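Local coordinates for protein V-type ATP synthase alpha chain (Thermoplasma volcanium, PDB 4O1S) that is an intein carried within the alpha chain of an archaeal V-type ATP synthase, built as a compact, mostly beta domain of the Hint type, at residues E33-E38 with E44-K49; L78-T83 with G142-Y147; G8-Y13 with R87-T92; L97-E102 with S111-G116. One frame throughout, in Å; residues are numbered along the deposited sequence.

Contact 1: E33-E38 with E44-K49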
loop_
_atom_site.group_PDB
_atom_site.type_symbol
_atom_site.label_atom_id
_atom_site.label_comp_id
_atom_site.label_asym_id
_atom_site.label_seq_id
_atom_site.Cartn_x
_atom_site.Cartn_y
_atom_site.Cartn_z
ATOM N N GLU A 33 -20.815 13.291 -4.639
ATOM C CA GLU A 33 -22.246 12.903 -4.514
ATOM C C GLU A 33 -22.517 11.463 -5.006
ATOM O O GLU A 33 -23.245 10.709 -4.371
ATOM C CB GLU A 33 -23.160 13.911 -5.220
ATOM C CG GLU A 33 -24.437 13.292 -5.825
ATOM C CD GLU A 33 -24.309 12.988 -7.329
ATOM O OE1 GLU A 33 -23.193 13.122 -7.875
ATOM O OE2 GLU A 33 -25.325 12.621 -7.967
ATOM N N ASP A 34 -21.932 11.134 -6.154
ATOM C CA ASP A 34 -21.720 9.793 -6.680
ATOM C C ASP A 34 -21.507 8.640 -5.664
ATOM O O ASP A 34 -21.943 7.511 -5.899
ATOM C CB ASP A 34 -20.439 9.859 -7.529
ATOM C CG ASP A 34 -20.708 9.846 -9.006
ATOM O OD1 ASP A 34 -21.901 9.960 -9.391
ATOM O OD2 ASP A 34 -19.715 9.736 -9.773
ATOM N N ASN A 35 -20.789 8.903 -4.577
ATOM C CA ASN A 35 -20.228 7.823 -3.767
ATOM C C ASN A 35 -21.009 7.600 -2.503
ATOM O O ASN A 35 -21.776 8.457 -2.074
ATOM C CB ASN A 35 -18.757 8.089 -3.394
ATOM C CG ASN A 35 -17.833 8.128 -4.604
ATOM O OD1 ASN A 35 -18.149 7.587 -5.675
ATOM N ND2 ASN A 35 -16.681 8.762 -4.440
ATOM N N ILE A 36 -20.796 6.447 -1.887
ATOM C CA ILE A 36 -21.448 6.174 -0.619
ATOM C C ILE A 36 -20.424 6.060 0.503
ATOM O O ILE A 36 -19.433 5.315 0.394
ATOM C CB ILE A 36 -22.342 4.928 -0.703
ATOM C CG1 ILE A 36 -23.353 5.103 -1.830
ATOM C CG2 ILE A 36 -23.095 4.720 0.591
ATOM C CD1 ILE A 36 -24.405 4.000 -1.914
ATOM N N VAL A 37 -20.648 6.828 1.568
ATOM C CA VAL A 37 -19.697 6.857 2.678
ATOM C C VAL A 37 -20.323 6.230 3.867
ATOM O O VAL A 37 -21.401 6.626 4.293
ATOM C CB VAL A 37 -19.268 8.277 3.077
ATOM C CG1 VAL A 37 -18.381 8.236 4.304
ATOM C CG2 VAL A 37 -18.538 8.946 1.922
ATOM N N GLU A 38 -19.643 5.232 4.402
ATOM C CA GLU A 38 -20.156 4.532 5.561
ATOM C C GLU A 38 -19.179 4.580 6.719
ATOM O O GLU A 38 -18.038 4.144 6.604
ATOM C CB GLU A 38 -20.526 3.107 5.191
ATOM C CG GLU A 38 -21.989 2.953 5.232
ATOM C CD GLU A 38 -22.480 1.974 4.216
ATOM O OE1 GLU A 38 -21.657 1.101 3.850
ATOM O OE2 GLU A 38 -23.672 2.079 3.800
ATOM N N GLU A 44 -13.996 4.104 8.556
ATOM C CA GLU A 44 -14.847 4.683 7.536
ATOM C C GLU A 44 -14.519 4.115 6.162
ATOM O O GLU A 44 -13.344 3.845 5.830
ATOM C CB GLU A 44 -14.703 6.193 7.515
ATOM C CG GLU A 44 -15.764 6.850 6.680
ATOM C CD GLU A 44 -15.646 8.362 6.684
ATOM O OE1 GLU A 44 -14.757 8.905 5.978
ATOM O OE2 GLU A 44 -16.450 9.002 7.402
ATOM N N ILE A 45 -15.565 3.939 5.359
ATOM C CA ILE A 45 -15.412 3.376 4.025
ATOM C C ILE A 45 -16.113 4.209 2.947
ATOM O O ILE A 45 -17.226 4.737 3.149
ATOM C CB ILE A 45 -15.914 1.926 3.988
ATOM C CG1 ILE A 45 -15.007 1.049 4.840
ATOM C CG2 ILE A 45 -15.924 1.389 2.578
ATOM C CD1 ILE A 45 -15.698 -0.183 5.388
ATOM N N ILE A 46 -15.453 4.344 1.803
ATOM C CA ILE A 46 -16.112 4.965 0.688
ATOM C C ILE A 46 -16.269 3.923 -0.384
ATOM O O ILE A 46 -15.317 3.228 -0.766
ATOM C CB ILE A 46 -15.348 6.167 0.109
ATOM C CG1 ILE A 46 -14.818 7.089 1.207
ATOM C CG2 ILE A 46 -16.244 6.933 -0.875
ATOM C CD1 ILE A 46 -13.837 8.106 0.645
ATOM N N HIS A 47 -17.492 3.811 -0.863
ATOM C CA HIS A 47 -17.754 2.953 -1.984
ATOM C C HIS A 47 -17.816 3.826 -3.245
ATOM O O HIS A 47 -18.602 4.768 -3.345
ATOM C CB HIS A 47 -19.035 2.148 -1.729
ATOM C CG HIS A 47 -19.345 1.147 -2.794
ATOM N ND1 HIS A 47 -18.371 0.580 -3.588
ATOM C CD2 HIS A 47 -20.527 0.638 -3.223
ATOM C CE1 HIS A 47 -18.939 -0.251 -4.445
ATOM N NE2 HIS A 47 -20.245 -0.233 -4.244
ATOM N N LEU A 48 -16.957 3.520 -4.196
ATOM C CA LEU A 48 -16.771 4.368 -5.355
ATOM C C LEU A 48 -17.736 4.017 -6.479
ATOM O O LEU A 48 -17.716 2.891 -6.979
ATOM C CB LEU A 48 -15.326 4.222 -5.868
ATOM C CG LEU A 48 -14.228 5.106 -5.265
ATOM C CD1 LEU A 48 -14.614 5.693 -3.917
ATOM C CD2 LEU A 48 -12.986 4.301 -5.153
ATOM N N LYS A 49 -18.555 4.984 -6.892
ATOM C CA LYS A 49 -19.372 4.816 -8.096
ATOM C C LYS A 49 -18.504 4.481 -9.341
ATOM O O LYS A 49 -18.785 3.502 -10.027
ATOM C CB LYS A 49 -20.280 6.027 -8.326
ATOM C CG LYS A 49 -21.007 5.993 -9.658
ATOM C CD LYS A 49 -22.375 5.329 -9.541
ATOM C CE LYS A 49 -23.505 6.359 -9.382
ATOM N NZ LYS A 49 -24.206 6.299 -8.039
#
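Asn35 lays its CB over the CG2 methyl of Ile46, 3.7 Å away, while its amide reaches on along the partner strand. With CG anti to the carbonyl carbon, a chi1 of -64° brings the amide up to the 44-49 backbone, and OD1 accepts the backbone N-H of Lys49 at 2.9 Å from N to OD1. The donor stands above the carbonyl plane, 35° out of it. The amide's other end, ND2, lies 3.7 Å from Leu48 CD1 and bonds to the carbonyl of Glu29 in the helix 22-31, so both amide ends are used and its rotation is fixed.

Beside it, Lys49 crosses Asp34 at about a right angle. Its bent chain folds back so that NZ makes a weak bond to Asp34 O, leaving the Asp34 carboxylate nearby but not in a salt bridge.

Beyond Asn35 the backbones pair as antiparallel strands. Ile36 and His47 exchange two bonds, with His47 N to Ile36 O the shorter at 2.8 Å, and Glu38 and Ile45 do the same. Val37 and Ile46 form the non-hydrogen-bonded pair between them, their side chains lying side by side with Val37 CG2 4.1 Å from Ile46 CG2. Val37 CG1 meets the carboxylate carbon of Glu44, CD, at 3.6 Å; the oxygen OE1 of that group is taken by Tyr26 and Arg30 of the helix.

Together 36-40 and 43-58 make a beta hairpin, in which 36-40 is an outermost strand of a five-stranded antiparallel sheet with helix 22-31 packed on its Val37 and Ile46 side.

Contact 2: L78-T83 with G142-Y147; sequences LVRIET and GDFDVY. With SO4 (sulfate ion), chain F.
Phe144 takes Leu78 against one face of its ring, and Gly142, two residues earlier on its own segment, lies behind the other. The carbonyl carbon of Gly142 stands 3.8 Å from the ring plane, offset toward the rim, just where the chain turns a corner into the strand.

From the opposite face comes the CD2 methyl of Leu78, a CH-pi contact with CD2 3.5 Å from the Phe144 ring centroid and 22° off the ring normal. A chi1 of -46° puts CG beside the backbone N and sets the ring with Leu78 over one face and Gly142 near the other.

CE1 of the same Phe144 ring lies 3.7 Å from Arg80 NH2, an oblique approach. Guanidinium and ring planes are almost perpendicular. The Arg80 side chain runs extended from CG to NE and ends in a guanidinium that binds a sulfate ion: NH2 gives a hydrogen bond to sulfate O3 at 3.0 Å, and NH1 a weak one to O1 in the guanidinium plane. Sulfate O3 also sits 3.4 Å from Phe144 CD1. Glu140 pairs with Arg80 NE, Ser90 OG bonds to NH1, and Ser7 OG adds its own bond to the sulfate.

Two residues on, Val146 sends CG1 past the other Leu78 branch, CD1, at 3.9 Å, the two side chains running in opposite directions.

One leucine thus ties two residues of 143-147 to strand 78-83 by apolar contact, while the arginine, steered by Glu140 and Ser90, presents NH1 and NH2 to the sulfate, with NH2 also near the ring; this probably makes the spot attractive to anions, with a sulfate that likely came from the crystallisation liquor filling it.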
loop_
_atom_site.group_PDB
_atom_site.type_symbol
_atom_site.label_atom_id
_atom_site.label_comp_id
_atom_site.label_asym_id
_atom_site.label_seq_id
_atom_site.Cartn_x
_atom_site.Cartn_y
_atom_site.Cartn_z
ATOM N N LEU A 78 2.887 2.913 13.555
ATOM C CA LEU A 78 3.305 2.883 12.164
ATOM C C LEU A 78 4.718 2.281 12.106
ATOM O O LEU A 78 5.561 2.550 12.986
ATOM C CB LEU A 78 3.323 4.302 11.606
ATOM C CG LEU A 78 2.375 4.737 10.494
ATOM C CD1 LEU A 78 1.207 3.789 10.256
ATOM C CD2 LEU A 78 1.899 6.169 10.768
ATOM N N VAL A 79 4.960 1.453 11.091
ATOM C CA VAL A 79 6.302 0.965 10.778
ATOM C C VAL A 79 6.813 1.686 9.535
ATOM O O VAL A 79 6.190 1.628 8.471
ATOM C CB VAL A 79 6.264 -0.523 10.486
ATOM C CG1 VAL A 79 7.686 -1.057 10.303
ATOM C CG2 VAL A 79 5.497 -1.259 11.605
ATOM N N ARG A 80 7.926 2.396 9.670
ATOM C CA ARG A 80 8.448 3.170 8.546
ATOM C C ARG A 80 9.654 2.434 8.033
ATOM O O ARG A 80 10.584 2.127 8.785
ATOM C CB ARG A 80 8.829 4.583 8.977
ATOM C CG ARG A 80 7.884 5.167 10.021
ATOM C CD ARG A 80 7.821 6.650 9.876
ATOM N NE ARG A 80 6.935 7.325 10.830
ATOM C CZ ARG A 80 5.772 7.892 10.501
ATOM N NH1 ARG A 80 5.331 7.833 9.238
ATOM N NH2 ARG A 80 5.045 8.518 11.435
ATOM N N ILE A 81 9.614 2.119 6.750
ATOM C CA ILE A 81 10.627 1.283 6.122
ATOM C C ILE A 81 11.377 2.043 5.045
ATOM O O ILE A 81 10.785 2.714 4.188
ATOM C CB ILE A 81 9.977 0.080 5.451
ATOM C CG1 ILE A 81 9.157 -0.694 6.479
ATOM C CG2 ILE A 81 11.028 -0.804 4.783
ATOM C CD1 ILE A 81 8.077 -1.535 5.870
ATOM N N GLU A 82 12.689 1.915 5.074
ATOM C CA GLU A 82 13.514 2.557 4.079
ATOM C C GLU A 82 14.522 1.557 3.520
ATOM O O GLU A 82 15.162 0.800 4.273
ATOM C CB GLU A 82 14.233 3.695 4.741
ATOM C CG GLU A 82 14.474 4.845 3.880
ATOM C CD GLU A 82 14.612 6.037 4.742
ATOM O OE1 GLU A 82 15.665 6.704 4.649
ATOM O OE2 GLU A 82 13.678 6.269 5.552
ATOM N N THR A 83 14.663 1.552 2.201
ATOM C CA THR A 83 15.560 0.606 1.532
ATOM C C THR A 83 16.840 1.287 1.094
ATOM O O THR A 83 16.917 2.512 1.016
ATOM C CB THR A 83 14.916 0.018 0.284
ATOM O OG1 THR A 83 14.648 1.073 -0.650
ATOM C CG2 THR A 83 13.617 -0.682 0.632
ATOM N N GLY A 142 1.839 6.884 18.000
ATOM C CA GLY A 142 1.176 8.174 17.813
ATOM C C GLY A 142 -0.331 8.018 17.610
ATOM O O GLY A 142 -0.913 7.011 18.013
ATOM N N ASP A 143 -0.978 9.014 17.006
ATOM C CA ASP A 143 -2.406 8.905 16.694
ATOM C C ASP A 143 -2.586 9.055 15.183
ATOM O O ASP A 143 -2.928 10.129 14.669
ATOM C CB ASP A 143 -3.257 9.930 17.477
ATOM C CG ASP A 143 -4.791 9.748 17.253
ATOM O OD1 ASP A 143 -5.281 8.582 17.162
ATOM O OD2 ASP A 143 -5.505 10.785 17.176
ATOM N N PHE A 144 -2.342 7.973 14.466
ATOM C CA PHE A 144 -2.243 8.106 13.035
ATOM C C PHE A 144 -3.531 7.776 12.320
ATOM O O PHE A 144 -4.241 6.811 12.656
ATOM C CB PHE A 144 -1.121 7.248 12.496
ATOM C CG PHE A 144 0.150 7.362 13.275
ATOM C CD1 PHE A 144 0.985 8.452 13.101
ATOM C CD2 PHE A 144 0.534 6.347 14.156
ATOM C CE1 PHE A 144 2.184 8.538 13.800
ATOM C CE2 PHE A 144 1.729 6.421 14.871
ATOM C CZ PHE A 144 2.555 7.517 14.699
ATOM N N ASP A 145 -3.828 8.619 11.342
ATOM C CA ASP A 145 -4.802 8.290 10.328
ATOM C C ASP A 145 -4.186 7.276 9.374
ATOM O O ASP A 145 -3.078 7.484 8.864
ATOM C CB ASP A 145 -5.160 9.549 9.555
ATOM C CG ASP A 145 -6.047 10.458 10.337
ATOM O OD1 ASP A 145 -6.677 9.968 11.309
ATOM O OD2 ASP A 145 -6.117 11.641 9.962
ATOM N N VAL A 146 -4.878 6.171 9.133
ATOM C CA VAL A 146 -4.359 5.214 8.168
ATOM C C VAL A 146 -5.414 4.909 7.110
ATOM O O VAL A 146 -6.609 5.120 7.331
ATOM C CB VAL A 146 -3.777 3.924 8.832
ATOM C CG1 VAL A 146 -2.619 4.271 9.717
ATOM C CG2 VAL A 146 -4.827 3.197 9.638
ATOM N N TYR A 147 -4.948 4.432 5.961
ATOM C CA TYR A 147 -5.776 4.283 4.769
ATOM C C TYR A 147 -5.461 2.970 4.060
ATOM O O TYR A 147 -4.351 2.436 4.155
ATOM C CB TYR A 147 -5.521 5.446 3.806
ATOM C CG TYR A 147 -5.853 6.814 4.369
ATOM C CD1 TYR A 147 -7.097 7.387 4.130
ATOM C CD2 TYR A 147 -4.936 7.533 5.145
ATOM C CE1 TYR A 147 -7.425 8.629 4.626
ATOM C CE2 TYR A 147 -5.257 8.793 5.653
ATOM C CZ TYR A 147 -6.516 9.335 5.391
ATOM O OH TYR A 147 -6.904 10.579 5.871
HETATM S S SO4 F . 2.094 10.636 9.608
HETATM O O1 SO4 F . 2.753 9.815 8.579
HETATM O O2 SO4 F . 0.671 10.294 9.715
HETATM O O3 SO4 F . 2.749 10.407 10.901
HETATM O O4 SO4 F . 2.192 12.060 9.268
#

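Contact 3: G8-Y13 with R87-T92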
loop_
_atom_site.group_PDB
_atom_site.type_symbol
_atom_site.label_atom_id
_atom_site.label_comp_id
_atom_site.label_asym_id
_atom_site.label_seq_id
_atom_site.Cartn_x
_atom_site.Cartn_y
_atom_site.Cartn_z
ATOM N N GLY A 8 -1.151 8.220 5.362
ATOM C CA GLY A 8 -1.921 8.992 4.409
ATOM C C GLY A 8 -1.023 9.638 3.381
ATOM O O GLY A 8 -1.491 10.173 2.368
ATOM N N GLU A 9 0.281 9.588 3.647
ATOM C CA GLU A 9 1.264 10.250 2.789
ATOM C C GLU A 9 1.675 9.322 1.671
ATOM O O GLU A 9 2.411 9.706 0.784
ATOM C CB GLU A 9 2.490 10.647 3.601
ATOM C CG GLU A 9 2.179 11.657 4.688
ATOM C CD GLU A 9 1.828 13.029 4.115
ATOM O OE1 GLU A 9 2.362 13.360 3.021
ATOM O OE2 GLU A 9 1.033 13.769 4.762
ATOM N N THR A 10 1.184 8.093 1.728
ATOM C CA THR A 10 1.586 7.071 0.795
ATOM C C THR A 10 1.089 7.436 -0.591
ATOM O O THR A 10 -0.104 7.662 -0.782
ATOM C CB THR A 10 0.994 5.701 1.200
ATOM O OG1 THR A 10 1.380 5.387 2.546
ATOM C CG2 THR A 10 1.466 4.592 0.246
ATOM N N PRO A 11 2.011 7.498 -1.566
ATOM C CA PRO A 11 1.608 7.647 -2.963
ATOM C C PRO A 11 0.985 6.361 -3.451
ATOM O O PRO A 11 1.500 5.277 -3.172
ATOM C CB PRO A 11 2.943 7.855 -3.700
ATOM C CG PRO A 11 3.916 8.221 -2.657
ATOM C CD PRO A 11 3.471 7.472 -1.431
ATOM N N VAL A 12 -0.117 6.490 -4.171
ATOM C CA VAL A 12 -0.605 5.394 -4.980
ATOM C C VAL A 12 -0.482 5.807 -6.431
ATOM O O VAL A 12 -0.406 6.994 -6.727
ATOM C CB VAL A 12 -2.031 5.060 -4.639
ATOM C CG1 VAL A 12 -2.082 4.649 -3.210
ATOM C CG2 VAL A 12 -2.887 6.250 -4.831
ATOM N N TYR A 13 -0.423 4.830 -7.330
ATOM C CA TYR A 13 -0.147 5.111 -8.740
ATOM C C TYR A 13 -1.371 4.819 -9.594
ATOM O O TYR A 13 -1.783 3.661 -9.737
ATOM C CB TYR A 13 1.107 4.344 -9.195
ATOM C CG TYR A 13 2.305 4.787 -8.378
ATOM C CD1 TYR A 13 3.084 5.877 -8.782
ATOM C CD2 TYR A 13 2.607 4.180 -7.159
ATOM C CE1 TYR A 13 4.155 6.318 -8.020
ATOM C CE2 TYR A 13 3.677 4.611 -6.386
ATOM C CZ TYR A 13 4.449 5.684 -6.822
ATOM O OH TYR A 13 5.515 6.141 -6.070
ATOM N N ARG A 87 13.802 3.616 -1.332
ATOM C CA ARG A 87 12.371 3.381 -1.341
ATOM C C ARG A 87 11.834 3.421 0.078
ATOM O O ARG A 87 12.528 3.026 1.023
ATOM C CB ARG A 87 12.065 2.023 -1.954
ATOM C CG ARG A 87 12.502 1.909 -3.387
ATOM C CD ARG A 87 12.069 0.601 -3.977
ATOM N NE ARG A 87 12.185 0.671 -5.417
ATOM C CZ ARG A 87 13.316 0.466 -6.073
ATOM N NH1 ARG A 87 14.428 0.146 -5.419
ATOM N NH2 ARG A 87 13.329 0.574 -7.388
ATOM N N SER A 88 10.601 3.894 0.232
ATOM C CA SER A 88 10.008 4.020 1.560
ATOM C C SER A 88 8.490 3.867 1.584
ATOM O O SER A 88 7.785 4.197 0.617
ATOM C CB SER A 88 10.404 5.343 2.202
ATOM O OG SER A 88 9.717 6.403 1.573
ATOM N N VAL A 89 7.999 3.345 2.698
ATOM C CA VAL A 89 6.575 3.360 2.973
ATOM C C VAL A 89 6.393 3.226 4.495
ATOM O O VAL A 89 7.185 2.566 5.174
ATOM C CB VAL A 89 5.852 2.258 2.187
ATOM C CG1 VAL A 89 6.292 0.879 2.674
ATOM C CG2 VAL A 89 4.331 2.428 2.264
ATOM N N SER A 90 5.398 3.914 5.041
ATOM C CA SER A 90 5.056 3.754 6.450
ATOM C C SER A 90 3.746 2.987 6.469
ATOM O O SER A 90 2.768 3.358 5.795
ATOM C CB SER A 90 4.915 5.106 7.174
ATOM O OG SER A 90 6.119 5.865 7.157
ATOM N N VAL A 91 3.726 1.881 7.195
ATOM C CA VAL A 91 2.523 1.066 7.226
ATOM C C VAL A 91 2.212 0.591 8.630
ATOM O O VAL A 91 2.994 0.715 9.575
ATOM C CB VAL A 91 2.606 -0.157 6.282
ATOM C CG1 VAL A 91 2.824 0.287 4.830
ATOM C CG2 VAL A 91 3.726 -1.086 6.731
ATOM N N THR A 92 1.025 0.046 8.728
ATOM C CA THR A 92 0.519 -0.569 9.920
ATOM C C THR A 92 1.368 -1.824 10.201
ATOM O O THR A 92 1.844 -2.463 9.269
ATOM C CB THR A 92 -0.943 -0.917 9.588
ATOM O OG1 THR A 92 -1.826 -0.029 10.294
ATOM C CG2 THR A 92 -1.243 -2.340 9.857
HETATM O O HOH W 1 4.204 5.852 2.753
#
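Thr10 meets Val89 deep inside the Hint-type fold, where the N-terminal segment runs past an outermost strand, 88-91, of a four-stranded antiparallel sheet. The segments come together at few atoms.

The apolar part is a single pair of methyls. Thr10 CG2 and Val89 CG2 are 4.1 Å apart, the two side chains meeting at a slant. Val89 CG1 sits between the backbone N and the carbonyl carbon (chi1 66°), which leaves CG2 anti to the N and facing Thr10. Leu165, in strand 165-168, also packs on Val89.

The polar part goes through a water molecule. It donates to Thr10 OG1 at 2.9 Å and accepts from the backbone N of Ser90 at 3.2 Å, linking the hydroxyl of one segment to the strand of the other. The same hydroxyl bonds to the carbonyl of Ser7, so it is held by Ser7, just before the segment, and through the water by the 87-92 strand. Ser90 OG looks elsewhere, to NH1 of Arg80, while the backbone of Thr10 is paired with Ile22.

Near this bridge the carbonyl oxygen of Ser90 approaches the threonine directly, but Ser90 O stays 4.1 Å from Thr10 OG1.

Contact 4: L97-E102 with S111-G116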
loop_
_atom_site.group_PDB
_atom_site.type_symbol
_atom_site.label_atom_id
_atom_site.label_comp_id
_atom_site.label_asym_id
_atom_site.label_seq_id
_atom_site.Cartn_x
_atom_site.Cartn_y
_atom_site.Cartn_z
ATOM N N LEU A 97 4.692 -7.250 3.506
ATOM C CA LEU A 97 5.572 -6.995 2.377
ATOM C C LEU A 97 5.971 -8.358 1.839
ATOM O O LEU A 97 5.723 -9.387 2.478
ATOM C CB LEU A 97 6.810 -6.206 2.805
ATOM C CG LEU A 97 6.776 -4.761 3.364
ATOM C CD1 LEU A 97 6.390 -3.766 2.324
ATOM C CD2 LEU A 97 5.871 -4.590 4.595
ATOM N N PHE A 98 6.579 -8.374 0.662
ATOM C CA PHE A 98 7.066 -9.615 0.084
ATOM C C PHE A 98 8.577 -9.662 0.182
ATOM O O PHE A 98 9.264 -8.703 -0.203
ATOM C CB PHE A 98 6.642 -9.710 -1.378
ATOM C CG PHE A 98 5.190 -9.978 -1.552
ATOM C CD1 PHE A 98 4.681 -11.262 -1.323
ATOM C CD2 PHE A 98 4.322 -8.949 -1.911
ATOM C CE1 PHE A 98 3.324 -11.527 -1.460
ATOM C CE2 PHE A 98 2.957 -9.187 -2.058
ATOM C CZ PHE A 98 2.452 -10.476 -1.830
ATOM N N VAL A 99 9.100 -10.773 0.693
ATOM C CA VAL A 99 10.548 -10.912 0.873
ATOM C C VAL A 99 11.138 -12.049 0.075
ATOM O O VAL A 99 10.652 -13.176 0.118
ATOM C CB VAL A 99 10.920 -11.117 2.360
ATOM C CG1 VAL A 99 12.425 -11.229 2.529
ATOM C CG2 VAL A 99 10.443 -9.952 3.133
ATOM N N LEU A 100 12.212 -11.743 -0.637
ATOM C CA LEU A 100 12.970 -12.762 -1.332
ATOM C C LEU A 100 13.898 -13.487 -0.367
ATOM O O LEU A 100 14.867 -12.916 0.094
ATOM C CB LEU A 100 13.789 -12.115 -2.440
ATOM C CG LEU A 100 14.753 -13.049 -3.166
ATOM C CD1 LEU A 100 14.010 -14.216 -3.825
ATOM C CD2 LEU A 100 15.535 -12.246 -4.187
ATOM N N THR A 101 13.592 -14.744 -0.062
ATOM C CA THR A 101 14.463 -15.572 0.778
ATOM C C THR A 101 15.162 -16.645 -0.070
ATOM O O THR A 101 14.798 -16.873 -1.230
ATOM C CB THR A 101 13.650 -16.276 1.886
ATOM O OG1 THR A 101 12.889 -17.355 1.331
ATOM C CG2 THR A 101 12.672 -15.322 2.503
ATOM N N GLU A 102 16.141 -17.320 0.521
ATOM C CA GLU A 102 16.823 -18.460 -0.098
ATOM C C GLU A 102 15.861 -19.538 -0.590
ATOM O O GLU A 102 16.174 -20.298 -1.497
ATOM C CB GLU A 102 17.765 -19.088 0.921
ATOM C CG GLU A 102 19.048 -19.659 0.353
ATOM C CD GLU A 102 20.167 -19.698 1.388
ATOM O OE1 GLU A 102 19.914 -19.320 2.553
ATOM O OE2 GLU A 102 21.298 -20.101 1.039
ATOM N N SER A 111 5.855 -5.850 11.159
ATOM C CA SER A 111 6.401 -6.083 12.486
ATOM C C SER A 111 7.376 -7.258 12.549
ATOM O O SER A 111 8.019 -7.439 13.567
ATOM C CB SER A 111 5.274 -6.285 13.487
ATOM O OG SER A 111 4.507 -7.417 13.132
ATOM N N ASN A 112 7.502 -8.058 11.487
ATOM C CA ASN A 112 8.500 -9.147 11.519
ATOM C C ASN A 112 9.648 -8.930 10.557
ATOM O O ASN A 112 10.653 -9.650 10.575
ATOM C CB ASN A 112 7.868 -10.508 11.261
ATOM C CG ASN A 112 6.931 -10.925 12.364
ATOM O OD1 ASN A 112 7.182 -10.656 13.543
ATOM N ND2 ASN A 112 5.831 -11.564 11.991
ATOM N N LEU A 113 9.477 -7.936 9.700
ATOM C CA LEU A 113 10.556 -7.487 8.855
ATOM C C LEU A 113 11.850 -7.196 9.653
ATOM O O LEU A 113 11.814 -6.647 10.770
ATOM C CB LEU A 113 10.082 -6.248 8.124
ATOM C CG LEU A 113 10.769 -5.963 6.806
ATOM C CD1 LEU A 113 10.597 -7.173 5.895
ATOM C CD2 LEU A 113 10.150 -4.682 6.221
ATOM N N LYS A 114 12.987 -7.587 9.085
ATOM C CA LYS A 114 14.293 -7.288 9.673
ATOM C C LYS A 114 15.080 -6.417 8.715
ATOM O O LYS A 114 14.934 -6.548 7.502
ATOM C CB LYS A 114 15.105 -8.558 9.911
ATOM C CG LYS A 114 14.322 -9.772 10.406
ATOM C CD LYS A 114 13.729 -9.585 11.805
ATOM C CE LYS A 114 12.967 -10.845 12.264
ATOM N NZ LYS A 114 12.154 -10.611 13.499
ATOM N N VAL A 115 15.916 -5.529 9.243
ATOM C CA VAL A 115 16.869 -4.858 8.377
ATOM C C VAL A 115 17.683 -5.950 7.714
ATOM O O VAL A 115 17.908 -7.025 8.296
ATOM C CB VAL A 115 17.796 -3.897 9.128
ATOM C CG1 VAL A 115 16.969 -2.902 9.910
ATOM C CG2 VAL A 115 18.747 -4.664 10.048
ATOM N N GLY A 116 18.077 -5.688 6.475
ATOM C CA GLY A 116 18.753 -6.696 5.686
ATOM C C GLY A 116 17.823 -7.380 4.703
ATOM O O GLY A 116 18.236 -7.693 3.584
#
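Leu97 points its side chain at Leu113, joining the beta strand 96-101 to the irregular loop that leads from strand 104-109 to strand 118-122. This is plain apolar packing between a hairpin and the chain that follows it, in the mostly beta Hint-type fold. The contact at Leu97 is loose: its branch carbon CG lies 4.4 Å from Leu113 CD2. The CD2 methyls of Leu97 and Leu113 both touch CD1 of Ile81 in the neighbouring sheet, so one isoleucine methyl is shared by the two leucines.

At Phe98 the CB points away from the loop, as expected for alternating residues on a strand.

Val99 returns to the side facing the loop and makes the closer of the two contacts. Its CG1 is anti to the backbone N (chi1 -179°), which leaves CG2, beside the N, to reach the leucine. Both Val99 and Leu113 also lean on Val108 of strand 104-109, the hairpin partner of 96-101, and Leu113 goes on to touch Ile119 and Ile137. The loop leucine is therefore clasped between the hairpin and the strands 118-122 and 129-141. On the Leu113 side chain the two methyls divide the work: CD2 serves Leu97 and Ile81, and CD1 lies 3.9 Å from Val99 CG2.

From the N terminus, the 8-13 segment opens contact 3, and its loop stays open while the chain builds helix 22-31 and then contact 1, a hairpin closed at 44-49 and nested inside. Segment 78-83 opens contact 2 before 87-92 closes contact 3, so these two cross; strands 77-83 and 88-91 are neighbours in one sheet, bonded through Val79 with Val91 and Ile81 with Val89. Contact 4 then opens and closes, a short loop nested within contact 2, which 142-147 finally shuts. Contacts 1 and 2 share the five-stranded sheet, contact 2 links it to the 77-83 sheet, contact 3 joins the N-terminal segment to strand 88-91, and contact 4 extends the packing to strand 96-101.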